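Local structure of core protein VP7 (Bluetongue virus, 1BVP) at residues N38-N41 / G42-R46. The protein forms, as homotrimers assembled on a VP3 scaffold, part of the viral inner capsid. Residues are numbered along the deposited sequence; the frame is centred on the assembly and turned at random.
Sequences NRYN and GLTLR
Thr44 packs against one face of the ring of Tyr40, which lies one turn earlier in the helix. Its methyl CG2 makes a CH-pi contact, 4.2 Å from the centroid of the Tyr40 ring and 25° off the normal. Thr44 OG1 sits over the same ring toward its rim, 3.7 Å from Tyr40 CE1. Tyr40 CG is anti to the backbone N (chi1 -176°), and this carries the ring forward along the helix to Thr44 and Arg46. Arg46 NH2 comes to the ring edge, near its plane, 2.9 Å from Tyr40 OH. The guanidinium plane is turned 43° from the ring. Both groups converge on Asp67 of helix 55-73: Tyr40 OH hydrogen-bonds to its OD2, and Arg46 NH2 forms a salt bridge with the same oxygen. The carboxylate thus probably offsets the charge of Arg46 and fixes the phenol. Met64 also touches Tyr40. On another side of the helix, Leu43 CD1 rests over one face of the Arg39 guanidinium, toward its rim, 3.9 Å from Arg39 NH2. Arg39 NE hydrogen-bonds to Thr96 OG1.

Backbone bonds set this spacing. Leu43 N to Arg39 O is 3.0 Å and fairly straight, whereas Thr44 N to Tyr40 O is weak. Leu45 N still reaches Asn41 O at 2.7 Å, but Leu45 is the first residue to leave helical geometry, with positive phi. This is the C-terminal end of helix 27-44, joined to helix 55-73 through Tyr40 of its last turn and Arg46 just beyond it, in the helical domain of VP7.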
ATOM      1  N   ASN A  38      34.791  -6.339 -17.177  1.00 22.30           N
ATOM      2  CA  ASN A  38      36.178  -6.713 -17.295  1.00 19.98           C
ATOM      3  C   ASN A  38      36.512  -7.720 -16.155  1.00 19.38           C
ATOM      4  O   ASN A  38      37.000  -8.814 -16.438  1.00 21.80           O
ATOM      5  CB  ASN A  38      37.067  -5.443 -17.317  1.00 32.85           C
ATOM      6  CG  ASN A  38      38.581  -5.759 -17.406  1.00 42.71           C
ATOM      7  OD1 ASN A  38      39.087  -5.999 -18.490  1.00 50.26           O
ATOM      8  ND2 ASN A  38      39.302  -5.727 -16.268  1.00 38.29           N
ATOM      9  N   ARG A  39      36.204  -7.405 -14.888  1.00 16.94           N
ATOM     10  CA  ARG A  39      36.504  -8.349 -13.794  1.00 16.30           C
ATOM     11  C   ARG A  39      35.815  -9.684 -14.037  1.00 20.66           C
ATOM     12  O   ARG A  39      36.415 -10.749 -13.940  1.00 21.70           O
ATOM     13  CB  ARG A  39      36.033  -7.822 -12.456  1.00 21.57           C
ATOM     14  CG  ARG A  39      37.092  -7.167 -11.641  1.00 35.20           C
ATOM     15  CD  ARG A  39      38.235  -8.105 -11.346  1.00 45.31           C
ATOM     16  NE  ARG A  39      38.145  -8.724 -10.029  1.00 50.79           N
ATOM     17  CZ  ARG A  39      39.154  -9.367  -9.446  1.00 53.39           C
ATOM     18  NH1 ARG A  39      40.315  -9.478 -10.071  1.00 52.13           N
ATOM     19  NH2 ARG A  39      39.014  -9.879  -8.227  1.00 54.53           N
ATOM     20  N   TYR A  40      34.546  -9.600 -14.402  1.00 20.51           N
ATOM     21  CA  TYR A  40      33.750 -10.763 -14.653  1.00 15.94           C
ATOM     22  C   TYR A  40      34.351 -11.662 -15.724  1.00 16.29           C
ATOM     23  O   TYR A  40      34.608 -12.832 -15.469  1.00 18.38           O
ATOM     24  CB  TYR A  40      32.344 -10.336 -15.032  1.00 17.34           C
ATOM     25  CG  TYR A  40      31.411 -11.503 -15.213  1.00 17.51           C
ATOM     26  CD1 TYR A  40      30.941 -12.227 -14.102  1.00 17.74           C
ATOM     27  CD2 TYR A  40      31.042 -11.929 -16.492  1.00 17.81           C
ATOM     28  CE1 TYR A  40      30.139 -13.352 -14.278  1.00 17.82           C
ATOM     29  CE2 TYR A  40      30.239 -13.043 -16.677  1.00 18.16           C
ATOM     30  CZ  TYR A  40      29.795 -13.746 -15.573  1.00 18.70           C
ATOM     31  OH  TYR A  40      29.012 -14.847 -15.770  1.00 19.58           O
ATOM     32  N   ASN A  41      34.570 -11.135 -16.925  1.00 18.93           N
ATOM     33  CA  ASN A  41      35.150 -11.930 -18.009  1.00 15.29           C
ATOM     34  C   ASN A  41      36.519 -12.519 -17.612  1.00 19.49           C
ATOM     35  O   ASN A  41      36.837 -13.675 -17.919  1.00 22.63           O
ATOM     36  CB  ASN A  41      35.246 -11.096 -19.275  1.00 13.30           C
ATOM     37  CG  ASN A  41      33.897 -10.905 -19.941  1.00 22.16           C
ATOM     38  OD1 ASN A  41      33.726 -10.030 -20.775  1.00 22.29           O
ATOM     39  ND2 ASN A  41      32.932 -11.750 -19.593  1.00 25.78           N
ATOM     40  N   GLY A  42      37.276 -11.778 -16.816  1.00 14.48           N
ATOM     41  CA  GLY A  42      38.566 -12.279 -16.401  1.00 15.11           C
ATOM     42  C   GLY A  42      38.565 -13.480 -15.479  1.00 23.69           C
ATOM     43  O   GLY A  42      39.333 -14.411 -15.694  1.00 29.84           O
ATOM     44  N   LEU A  43      37.752 -13.439 -14.429  1.00 28.94           N
ATOM     45  CA  LEU A  43      37.681 -14.535 -13.459  1.00 26.98           C
ATOM     46  C   LEU A  43      36.805 -15.704 -13.899  1.00 27.98           C
ATOM     47  O   LEU A  43      36.878 -16.799 -13.344  1.00 34.51           O
ATOM     48  CB  LEU A  43      37.137 -14.011 -12.131  1.00 27.29           C
ATOM     49  CG  LEU A  43      37.966 -13.054 -11.286  1.00 32.22           C
ATOM     50  CD1 LEU A  43      37.200 -12.769 -10.016  1.00 34.92           C
ATOM     51  CD2 LEU A  43      39.284 -13.696 -10.934  1.00 34.35           C
ATOM     52  N   THR A  44      36.014 -15.465 -14.930  1.00 26.07           N
ATOM     53  CA  THR A  44      35.031 -16.407 -15.444  1.00 22.99           C
ATOM     54  C   THR A  44      35.341 -17.017 -16.793  1.00 27.43           C
ATOM     55  O   THR A  44      34.882 -18.115 -17.097  1.00 30.74           O
ATOM     56  CB  THR A  44      33.702 -15.615 -15.521  1.00 25.84           C
ATOM     57  OG1 THR A  44      32.967 -15.814 -14.316  1.00 26.12           O
ATOM     58  CG2 THR A  44      32.886 -15.897 -16.740  1.00 25.83           C
ATOM     59  N   LEU A  45      36.030 -16.250 -17.630  1.00 29.99           N
ATOM     60  CA  LEU A  45      36.406 -16.651 -18.976  1.00 29.89           C
ATOM     61  C   LEU A  45      35.241 -16.594 -19.920  1.00 30.19           C
ATOM     62  O   LEU A  45      35.195 -17.311 -20.926  1.00 37.60           O
ATOM     63  CB  LEU A  45      37.057 -18.036 -19.003  1.00 33.54           C
ATOM     64  CG  LEU A  45      38.531 -18.178 -18.603  1.00 37.59           C
ATOM     65  CD1 LEU A  45      39.024 -17.050 -17.694  1.00 36.14           C
ATOM     66  CD2 LEU A  45      38.694 -19.540 -17.919  1.00 40.77           C
ATOM     67  N   ARG A  46      34.252 -15.789 -19.580  1.00 26.98           N
ATOM     68  CA  ARG A  46      33.140 -15.631 -20.495  1.00 32.19           C
ATOM     69  C   ARG A  46      33.474 -14.399 -21.350  1.00 31.89           C
ATOM     70  O   ARG A  46      34.511 -13.744 -21.125  1.00 32.64           O
ATOM     71  CB  ARG A  46      31.824 -15.547 -19.743  1.00 36.38           C
ATOM     72  CG  ARG A  46      31.325 -16.940 -19.431  1.00 51.39           C
ATOM     73  CD  ARG A  46      29.868 -17.094 -19.832  1.00 70.82           C
ATOM     74  NE  ARG A  46      28.968 -16.579 -18.789  1.00 81.66           N
ATOM     75  CZ  ARG A  46      28.036 -17.312 -18.165  1.00 87.00           C
ATOM     76  NH1 ARG A  46      27.837 -18.595 -18.480  1.00 85.52           N
ATOM     77  NH2 ARG A  46      27.382 -16.807 -17.124  1.00 90.78           N
TER